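Local coordinates for protein restriction endonuclease Hpy99I (Helicobacter pylori, PDB 3GOX) that recognises and probably cleaves a specific DNA target as a zinc-containing type II restriction endonuclease of the beta-beta-alpha-Me class, at residues 141-146 with 172-177; 165-170 with 181-186; 78-83 with 108-113. All blocks are in the same frame, centred on the assembly; numbering follows the deposited sequence. Where two conformers were deposited one is given.

How the contacts relate
Contacts 1 and 3 are each tied by a four-cysteine zinc site in which two CxxC pairs clamp a loop onto the start of a helix; their centres lie about 27 Å apart. Contact 2 has its centre about 11 Å from that of contact 1 and touches it, since strand 166-171 runs directly into helix 172-180 and I170 packs against N175. The two also meet around the sodium ion: N175 of contact 1 binds it, and R167 of contact 2 holds D158, the other protein ligand. Contact 3 stands about 21 Å from contact 2, centre to centre. Contacts 1 and 3 nevertheless grip one nucleotide, DG7 of chain D, at its O3' and base N2 (contact 1) and its phosphate (contact 3).

Contact 1 (141-146 with 172-177); sequences PICEKR and DSCNTG. With ZN (zinc ion), chain F; NA (sodium ion), chain G; nucleotides of chain D; nucleotides of chain C.
C143 and C174 meet through sulfur and zinc, while the flat groups of 172-177 are turned to the DNA. The D172 carboxylate reaches the minor-groove edge of a guanine, its OD1 accepting N2 of DG7 of chain D at 3.1 Å (N-H...O 160°). The N175 amide splits its two ends: OD1 is a sodium ligand at 2.3 Å, and ND2 donates a hydrogen bond to O3' of the same nucleotide at 2.7 Å. N175 CB points away from loop 141-146, and chi1 of -172° carries the amide on to sodium and O3'. Zinc is held by C143 SG at 2.4 Å and C174 SG at 2.3 Å, with C140 and C171 completing the tetrad. C143 SG also accepts K145 N, as in zinc knuckles, which probably helps to set the thiolate. CB and CG2 of I142 lie against C174 SG, and V191 of the second subunit packs on I142. One water joins K145 NZ to S173 OG. Sodium, further bound by D158, O3' of DG7, a phosphate and two waters, probably marks the catalytic metal position. The loop between strands 137-139 and 146-148 is thus pinned to the first turn of helix 172-180, with P141 and I142 against strand 166-171.

Contact 2 (165-170 with 181-186); sequences WGREWI and FKDNPK
D183 OD2 is gripped twice, by R167 NH2 at 3.0 Å in a salt bridge and by a water that donates to it at 2.8 Å. The same water accepts from R167 NH1 at 3.0 Å, closing a small ring in which NH2 binds OD2 directly while NH1 reaches it through the water. The direct bond is nearly straight (N-H...O 164°). OD2 lies in the guanidinium plane at its edge, whereas NH2 comes in from above the carboxylate, 73° out of that plane; the two flat groups are themselves steeply inclined, their planes 67° apart. R167 spans the gap from its strand with a bend at chi3 that turns the guanidinium toward D183. Its NE end forms a further salt bridge to D158 OD2, which makes R167 a second-shell residue of the sodium site, its nearest side-chain atom about 4 Å from the ion. Two carboxylates probably fix its rotation. The Schellman motif ending helix 172-180 has K182 as its C-prime residue and includes D183, whose N bonds to L178 O; N184 caps the next helix, OD1 accepting K186 N at 2.9 Å. L178 packs on both R167 and D183. Hairpin strands 155-159 and 166-171 followed by helix 172-180, with a metal between them, are characteristic of the beta-beta-alpha-Me nuclease fold.

Contact 3 (78-83 with 108-113); sequences CNICHI and RECRKN. With ZN (zinc ion), chain E; nucleotides of chain D.
C110 SG sits against CB of I80 (3.8 Å) and CB of C81 (3.7 Å) while binding the zinc ion that it shares with C78 and C81. The three cysteines reach the metal by three different rotamers. C78 swings SG opposite its backbone N (chi1 174°), C81 tucks it between N and the carbonyl carbon (66°), and C110 turns it opposite the carbonyl carbon (-71°), out from the helix toward the loop. Sulfur-to-zinc distances are 2.3 Å for C78 SG and 2.4 Å for C81 SG; C107 supplies the fourth ligand. C78 SG also accepts I80 N at 3.4 Å and, weakly, C81 N, bonds like those of a zinc knuckle that would spread the thiolate charge into the loop backbone. I80 lays CB and CG2 over the C110 sulfur, shielding it on that side, and K145 of the second subunit packs on I80. H82 faces the other way: the carbonyl O of C78 lies over one face of its ring near the rim, ND1 donates to I80 O in the ring plane, and NE2 is hydrogen-bonded to OG1 of T152 of the second subunit. One residue past C110, R111 folds at chi2 and chi3 so that NH1 (3.0 Å) and NH2 (2.9 Å) both bind OP2 of DG7 of chain D from the guanidinium edge; D115 forms a salt bridge with NH2. On the outer surface, K112 NZ pairs with E109. The zinc therefore fastens the loop between strands 75-77 and 84-86 to helix 108-115, which carries R111 to the DNA backbone.

Contact 1 (141-146 with 172-177)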
# COMPACT_ATOMS: atom_id res chain seq x y z
N PRO A 141 -5.05 -15.17 -5.26
CA PRO A 141 -4.68 -16.26 -4.34
C PRO A 141 -4.30 -15.83 -2.93
O PRO A 141 -4.20 -16.69 -2.04
CB PRO A 141 -3.51 -16.94 -5.05
CG PRO A 141 -2.96 -15.96 -5.99
CD PRO A 141 -4.10 -15.03 -6.37
N ILE A 142 -4.08 -14.53 -2.71
CA ILE A 142 -3.68 -14.05 -1.39
C ILE A 142 -4.90 -13.52 -0.65
O ILE A 142 -5.36 -14.14 0.31
CB ILE A 142 -2.54 -13.02 -1.47
CG1 ILE A 142 -1.31 -13.65 -2.13
CG2 ILE A 142 -2.20 -12.49 -0.05
CD1 ILE A 142 -0.14 -12.72 -2.30
N CYS A 143 -5.47 -12.42 -1.14
CA CYS A 143 -6.60 -11.78 -0.48
C CYS A 143 -7.94 -12.45 -0.74
O CYS A 143 -8.92 -12.11 -0.07
CB CYS A 143 -6.69 -10.30 -0.87
SG CYS A 143 -7.15 -10.02 -2.59
N GLU A 144 -8.00 -13.36 -1.71
CA GLU A 144 -9.21 -14.13 -2.01
C GLU A 144 -10.35 -13.28 -2.56
O GLU A 144 -11.48 -13.76 -2.65
CB GLU A 144 -9.67 -14.96 -0.79
CG GLU A 144 -8.61 -15.97 -0.34
CD GLU A 144 -9.01 -16.84 0.85
OE1 GLU A 144 -10.10 -16.65 1.42
OE2 GLU A 144 -8.21 -17.72 1.21
N LYS A 145 -10.08 -12.03 -2.94
CA LYS A 145 -11.12 -11.20 -3.53
C LYS A 145 -11.32 -11.56 -5.00
O LYS A 145 -10.36 -11.76 -5.74
CB LYS A 145 -10.82 -9.71 -3.36
CG LYS A 145 -10.70 -9.29 -1.91
CD LYS A 145 -10.88 -7.76 -1.72
CE LYS A 145 -9.86 -6.89 -2.47
NZ LYS A 145 -8.44 -7.04 -1.94
N ARG A 146 -12.58 -11.65 -5.40
CA ARG A 146 -12.92 -11.81 -6.80
C ARG A 146 -12.89 -10.45 -7.49
O ARG A 146 -13.17 -9.40 -6.88
CB ARG A 146 -14.30 -12.47 -6.95
CG ARG A 146 -14.37 -13.87 -6.37
CD ARG A 146 -15.72 -14.52 -6.60
NE ARG A 146 -16.73 -13.83 -5.81
CZ ARG A 146 -16.94 -14.02 -4.51
NH1 ARG A 146 -16.27 -14.94 -3.83
NH2 ARG A 146 -17.86 -13.31 -3.88
N ASP A 172 -2.64 -6.02 -7.63
CA ASP A 172 -1.70 -4.92 -7.34
C ASP A 172 -1.78 -4.52 -5.88
O ASP A 172 -0.76 -4.18 -5.28
CB ASP A 172 -2.02 -3.74 -8.29
CG ASP A 172 -1.11 -2.52 -8.07
OD1 ASP A 172 0.01 -2.50 -8.60
OD2 ASP A 172 -1.57 -1.53 -7.45
N SER A 173 -2.97 -4.56 -5.29
CA SER A 173 -3.13 -4.24 -3.87
C SER A 173 -2.27 -5.17 -3.01
O SER A 173 -1.50 -4.72 -2.15
CB SER A 173 -4.60 -4.34 -3.51
OG SER A 173 -4.85 -4.14 -2.14
N CYS A 174 -2.39 -6.48 -3.23
CA CYS A 174 -1.58 -7.45 -2.48
C CYS A 174 -0.10 -7.29 -2.76
O CYS A 174 0.71 -7.37 -1.84
CB CYS A 174 -2.01 -8.88 -2.82
SG CYS A 174 -3.55 -9.33 -1.96
N ASN A 175 0.27 -7.07 -4.02
CA ASN A 175 1.67 -6.95 -4.39
C ASN A 175 2.34 -5.77 -3.67
O ASN A 175 3.46 -5.89 -3.15
CB ASN A 175 1.82 -6.80 -5.90
CG ASN A 175 3.26 -6.87 -6.35
OD1 ASN A 175 3.95 -7.84 -6.08
ND2 ASN A 175 3.71 -5.84 -7.06
N THR A 176 1.64 -4.64 -3.62
CA THR A 176 2.17 -3.45 -2.98
C THR A 176 2.09 -3.55 -1.45
O THR A 176 2.78 -2.80 -0.75
CB THR A 176 1.48 -2.18 -3.52
OG1 THR A 176 0.06 -2.28 -3.42
CG2 THR A 176 1.92 -1.95 -4.97
N GLY A 177 1.29 -4.49 -0.94
CA GLY A 177 1.31 -4.87 0.47
C GLY A 177 2.52 -5.72 0.83
O GLY A 177 3.15 -5.51 1.88
ZN ZN F . -5.04 -9.75 -3.71
NA NA G . 6.19 -8.31 -5.95
P DG D 7 8.63 -2.17 -3.05
OP1 DG D 7 9.53 -3.14 -2.39
OP2 DG D 7 9.18 -0.91 -3.60
O5' DG D 7 7.89 -2.93 -4.24
C5' DG D 7 7.10 -4.07 -3.96
C4' DG D 7 6.34 -4.50 -5.20
O4' DG D 7 5.55 -3.38 -5.67
C3' DG D 7 7.19 -4.92 -6.40
O3' DG D 7 6.43 -5.83 -7.19
C2' DG D 7 7.37 -3.60 -7.14
C1' DG D 7 6.02 -2.93 -6.93
N9 DG D 7 6.07 -1.47 -6.91
C8 DG D 7 7.14 -0.69 -6.51
N7 DG D 7 6.93 0.59 -6.66
C5 DG D 7 5.64 0.67 -7.18
C6 DG D 7 4.87 1.80 -7.58
O6 DG D 7 5.20 2.99 -7.58
N1 DG D 7 3.61 1.43 -8.03
C2 DG D 7 3.15 0.14 -8.11
N2 DG D 7 1.89 0.00 -8.57
N3 DG D 7 3.86 -0.92 -7.77
C4 DG D 7 5.09 -0.59 -7.32
P DG C 4 -4.97 5.47 -11.56
OP1 DG C 4 -6.21 5.73 -12.35
OP2 DG C 4 -4.36 6.56 -10.77
O5' DG C 4 -5.27 4.23 -10.60
C5' DG C 4 -5.50 2.93 -11.16
C4' DG C 4 -5.48 1.87 -10.09
O4' DG C 4 -4.20 1.87 -9.41
C3' DG C 4 -6.51 2.00 -8.97
O3' DG C 4 -6.73 0.69 -8.43
C2' DG C 4 -5.77 2.87 -7.97
C1' DG C 4 -4.36 2.31 -8.06
N9 DG C 4 -3.28 3.26 -7.78
C8 DG C 4 -3.16 4.55 -8.25
N7 DG C 4 -2.05 5.13 -7.87
C5 DG C 4 -1.40 4.17 -7.10
C6 DG C 4 -0.14 4.21 -6.44
O6 DG C 4 0.71 5.12 -6.43
N1 DG C 4 0.12 3.03 -5.76
C2 DG C 4 -0.71 1.94 -5.72
N2 DG C 4 -0.30 0.90 -4.98
N3 DG C 4 -1.88 1.88 -6.35
C4 DG C 4 -2.16 3.02 -7.02
O HOH W 1 -7.61 -4.34 -2.58
O HOH W 2 6.13 -7.45 -3.77
O HOH W 3 8.54 -8.75 -5.37

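Contact 2 (165-170 with 181-186)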
# COMPACT_ATOMS: atom_id res chain seq x y z
N TRP A 165 13.04 -15.16 -9.93
CA TRP A 165 12.04 -16.08 -10.48
C TRP A 165 10.62 -15.69 -10.11
O TRP A 165 10.37 -15.04 -9.10
CB TRP A 165 12.32 -17.52 -10.04
CG TRP A 165 13.71 -17.96 -10.34
CD1 TRP A 165 14.51 -17.53 -11.36
CD2 TRP A 165 14.46 -18.93 -9.61
NE1 TRP A 165 15.73 -18.16 -11.30
CE2 TRP A 165 15.73 -19.02 -10.24
CE3 TRP A 165 14.20 -19.72 -8.49
CZ2 TRP A 165 16.73 -19.89 -9.78
CZ3 TRP A 165 15.20 -20.57 -8.02
CH2 TRP A 165 16.44 -20.65 -8.67
N GLY A 166 9.69 -16.10 -10.96
CA GLY A 166 8.30 -15.78 -10.78
C GLY A 166 7.65 -16.43 -9.58
O GLY A 166 8.04 -17.52 -9.15
N ARG A 167 6.68 -15.73 -9.00
CA ARG A 167 5.77 -16.32 -8.04
C ARG A 167 4.45 -16.51 -8.78
O ARG A 167 4.41 -17.31 -9.70
CB ARG A 167 5.70 -15.47 -6.77
CG ARG A 167 7.07 -15.39 -6.09
CD ARG A 167 7.02 -15.02 -4.61
NE ARG A 167 6.82 -13.59 -4.44
CZ ARG A 167 7.63 -12.76 -3.79
NH1 ARG A 167 8.73 -13.18 -3.19
NH2 ARG A 167 7.32 -11.47 -3.75
N GLU A 168 3.40 -15.77 -8.44
CA GLU A 168 2.09 -15.90 -9.10
C GLU A 168 1.55 -14.57 -9.57
O GLU A 168 2.05 -13.49 -9.18
CB GLU A 168 1.07 -16.59 -8.18
CG GLU A 168 1.50 -17.99 -7.77
CD GLU A 168 0.64 -18.63 -6.69
OE1 GLU A 168 -0.54 -18.25 -6.52
OE2 GLU A 168 1.14 -19.57 -6.02
N TRP A 169 0.52 -14.65 -10.42
CA TRP A 169 -0.32 -13.52 -10.73
C TRP A 169 -1.17 -13.21 -9.52
O TRP A 169 -1.91 -14.06 -9.03
CB TRP A 169 -1.21 -13.81 -11.95
CG TRP A 169 -0.45 -13.77 -13.24
CD1 TRP A 169 0.16 -14.81 -13.88
CD2 TRP A 169 -0.21 -12.61 -14.06
NE1 TRP A 169 0.76 -14.38 -15.03
CE2 TRP A 169 0.54 -13.03 -15.17
CE3 TRP A 169 -0.59 -11.26 -13.96
CZ2 TRP A 169 0.94 -12.15 -16.18
CZ3 TRP A 169 -0.18 -10.39 -14.96
CH2 TRP A 169 0.57 -10.84 -16.05
N ILE A 170 -1.04 -11.97 -9.03
CA ILE A 170 -1.76 -11.51 -7.84
C ILE A 170 -2.26 -10.08 -8.12
O ILE A 170 -1.81 -9.41 -9.06
CB ILE A 170 -0.88 -11.54 -6.54
CG1 ILE A 170 0.34 -10.62 -6.66
CG2 ILE A 170 -0.45 -12.98 -6.20
CD1 ILE A 170 1.17 -10.54 -5.36
N PHE A 181 6.12 -4.88 3.66
CA PHE A 181 6.72 -5.80 4.63
C PHE A 181 7.95 -6.50 4.07
O PHE A 181 8.37 -7.55 4.57
CB PHE A 181 5.63 -6.76 5.14
CG PHE A 181 4.42 -6.03 5.69
CD1 PHE A 181 4.57 -5.11 6.72
CD2 PHE A 181 3.17 -6.21 5.14
CE1 PHE A 181 3.49 -4.39 7.21
CE2 PHE A 181 2.08 -5.50 5.63
CZ PHE A 181 2.24 -4.60 6.67
N LYS A 182 8.54 -5.89 3.04
CA LYS A 182 9.84 -6.27 2.48
C LYS A 182 9.85 -7.69 1.89
O LYS A 182 10.90 -8.31 1.79
CB LYS A 182 10.96 -6.11 3.52
CG LYS A 182 10.89 -4.79 4.31
CD LYS A 182 12.03 -4.65 5.33
CE LYS A 182 11.65 -3.70 6.49
NZ LYS A 182 12.81 -3.40 7.41
N ASP A 183 8.67 -8.17 1.48
CA ASP A 183 8.52 -9.54 0.97
C ASP A 183 9.11 -10.57 1.95
O ASP A 183 9.59 -11.63 1.53
CB ASP A 183 9.20 -9.73 -0.41
CG ASP A 183 8.55 -8.95 -1.54
OD1 ASP A 183 7.67 -8.09 -1.31
OD2 ASP A 183 8.97 -9.19 -2.70
N ASN A 184 9.08 -10.26 3.24
CA ASN A 184 9.85 -11.01 4.24
C ASN A 184 8.92 -11.56 5.31
O ASN A 184 8.27 -10.80 6.01
CB ASN A 184 10.92 -10.10 4.85
CG ASN A 184 11.87 -10.84 5.77
OD1 ASN A 184 11.57 -11.94 6.25
ND2 ASN A 184 13.02 -10.24 6.03
N PRO A 185 8.82 -12.90 5.43
CA PRO A 185 7.96 -13.51 6.45
C PRO A 185 8.24 -13.05 7.88
O PRO A 185 7.32 -13.06 8.70
CB PRO A 185 8.28 -15.00 6.32
CG PRO A 185 8.70 -15.17 4.92
CD PRO A 185 9.49 -13.93 4.61
N LYS A 186 9.48 -12.66 8.18
CA LYS A 186 9.82 -12.08 9.49
C LYS A 186 8.87 -10.94 9.86
O LYS A 186 8.36 -10.88 10.98
CB LYS A 186 11.27 -11.57 9.49
CG LYS A 186 11.63 -10.66 10.67
CD LYS A 186 13.04 -10.10 10.52
CE LYS A 186 13.35 -9.10 11.61
NZ LYS A 186 14.67 -8.44 11.41
O HOH W 4 10.94 -11.10 -3.05

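Contact 3 (78-83 with 108-113)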
# COMPACT_ATOMS: atom_id res chain seq x y z
N CYS A 78 17.22 10.65 2.86
CA CYS A 78 16.76 9.31 2.51
C CYS A 78 16.22 8.59 3.75
O CYS A 78 16.81 8.69 4.82
CB CYS A 78 17.89 8.51 1.89
SG CYS A 78 17.48 6.77 1.58
N ASN A 79 15.12 7.84 3.62
CA ASN A 79 14.52 7.17 4.76
C ASN A 79 15.19 5.87 5.17
O ASN A 79 14.79 5.27 6.18
CB ASN A 79 13.02 6.92 4.55
CG ASN A 79 12.76 5.76 3.62
OD1 ASN A 79 13.43 5.62 2.62
ND2 ASN A 79 11.80 4.92 3.96
N ILE A 80 16.21 5.45 4.42
CA ILE A 80 16.97 4.26 4.79
C ILE A 80 18.33 4.74 5.29
O ILE A 80 18.56 4.78 6.50
CB ILE A 80 17.06 3.24 3.62
CG1 ILE A 80 15.66 2.86 3.12
CG2 ILE A 80 17.85 2.01 4.05
CD1 ILE A 80 14.76 2.26 4.14
N CYS A 81 19.18 5.22 4.40
CA CYS A 81 20.52 5.63 4.80
C CYS A 81 20.54 6.94 5.60
O CYS A 81 21.53 7.23 6.28
CB CYS A 81 21.45 5.73 3.58
SG CYS A 81 21.08 7.03 2.34
N HIS A 82 19.48 7.74 5.51
CA HIS A 82 19.43 9.02 6.23
C HIS A 82 20.69 9.85 5.94
O HIS A 82 21.31 10.45 6.82
CB HIS A 82 19.15 8.84 7.74
CG HIS A 82 17.71 8.59 8.05
ND1 HIS A 82 17.12 7.35 7.94
CD2 HIS A 82 16.71 9.44 8.39
CE1 HIS A 82 15.83 7.44 8.24
NE2 HIS A 82 15.56 8.70 8.51
N ILE A 83 21.02 9.92 4.66
CA ILE A 83 22.02 10.86 4.14
C ILE A 83 21.22 11.92 3.39
O ILE A 83 20.21 11.60 2.73
CB ILE A 83 23.03 10.14 3.21
CG1 ILE A 83 23.81 9.12 4.04
CG2 ILE A 83 23.95 11.13 2.49
CD1 ILE A 83 24.67 8.17 3.20
N ARG A 108 18.13 6.52 -4.83
CA ARG A 108 18.42 5.54 -5.87
C ARG A 108 19.37 4.45 -5.39
O ARG A 108 19.19 3.30 -5.76
CB ARG A 108 18.95 6.22 -7.13
CG ARG A 108 17.97 7.17 -7.79
CD ARG A 108 18.60 7.86 -9.00
NE ARG A 108 17.94 9.11 -9.34
CZ ARG A 108 16.89 9.24 -10.15
NH1 ARG A 108 16.36 8.17 -10.74
NH2 ARG A 108 16.35 10.44 -10.38
N GLU A 109 20.38 4.79 -4.60
CA GLU A 109 21.31 3.78 -4.10
C GLU A 109 20.60 2.76 -3.20
O GLU A 109 20.81 1.56 -3.33
CB GLU A 109 22.49 4.42 -3.38
CG GLU A 109 23.42 5.17 -4.31
CD GLU A 109 23.93 4.30 -5.44
OE1 GLU A 109 24.52 3.24 -5.15
OE2 GLU A 109 23.72 4.67 -6.62
N CYS A 110 19.77 3.23 -2.28
CA CYS A 110 19.08 2.35 -1.35
C CYS A 110 18.00 1.53 -2.07
O CYS A 110 17.71 0.41 -1.68
CB CYS A 110 18.49 3.13 -0.16
SG CYS A 110 19.76 3.76 0.99
N ARG A 111 17.44 2.07 -3.16
CA ARG A 111 16.44 1.34 -3.94
C ARG A 111 17.05 0.12 -4.63
O ARG A 111 16.33 -0.84 -4.91
CB ARG A 111 15.78 2.22 -4.99
CG ARG A 111 14.79 3.26 -4.44
CD ARG A 111 13.51 2.69 -3.82
NE ARG A 111 12.80 1.81 -4.72
CZ ARG A 111 11.71 1.13 -4.40
NH1 ARG A 111 11.12 1.28 -3.22
NH2 ARG A 111 11.17 0.31 -5.30
N LYS A 112 18.36 0.13 -4.88
CA LYS A 112 19.01 -1.05 -5.50
C LYS A 112 18.83 -2.31 -4.66
O LYS A 112 18.59 -3.40 -5.19
CB LYS A 112 20.50 -0.79 -5.72
CG LYS A 112 20.76 0.23 -6.79
CD LYS A 112 22.26 0.42 -7.01
CE LYS A 112 22.56 1.52 -8.04
NZ LYS A 112 23.95 2.07 -7.89
N ASN A 113 18.91 -2.14 -3.35
CA ASN A 113 18.79 -3.23 -2.40
C ASN A 113 17.32 -3.63 -2.16
O ASN A 113 17.03 -4.77 -1.83
CB ASN A 113 19.47 -2.82 -1.09
CG ASN A 113 20.90 -2.37 -1.32
OD1 ASN A 113 21.22 -1.17 -1.23
ND2 ASN A 113 21.76 -3.32 -1.68
ZN ZN E . 19.56 6.08 0.82
P DG D 7 8.63 -2.17 -3.05
OP1 DG D 7 9.53 -3.14 -2.39
OP2 DG D 7 9.18 -0.91 -3.60
O5' DG D 7 7.89 -2.93 -4.24
C5' DG D 7 7.10 -4.07 -3.96
C4' DG D 7 6.34 -4.50 -5.20
O4' DG D 7 5.55 -3.38 -5.67
C3' DG D 7 7.19 -4.92 -6.40
O3' DG D 7 6.43 -5.83 -7.19
C2' DG D 7 7.37 -3.60 -7.14
C1' DG D 7 6.02 -2.93 -6.93
N9 DG D 7 6.07 -1.47 -6.91
C8 DG D 7 7.14 -0.69 -6.51
N7 DG D 7 6.93 0.59 -6.66
C5 DG D 7 5.64 0.67 -7.18
C6 DG D 7 4.87 1.80 -7.58
O6 DG D 7 5.20 2.99 -7.58
N1 DG D 7 3.61 1.43 -8.03
C2 DG D 7 3.15 0.14 -8.11
N2 DG D 7 1.89 0.00 -8.57
N3 DG D 7 3.86 -0.92 -7.77
C4 DG D 7 5.09 -0.59 -7.32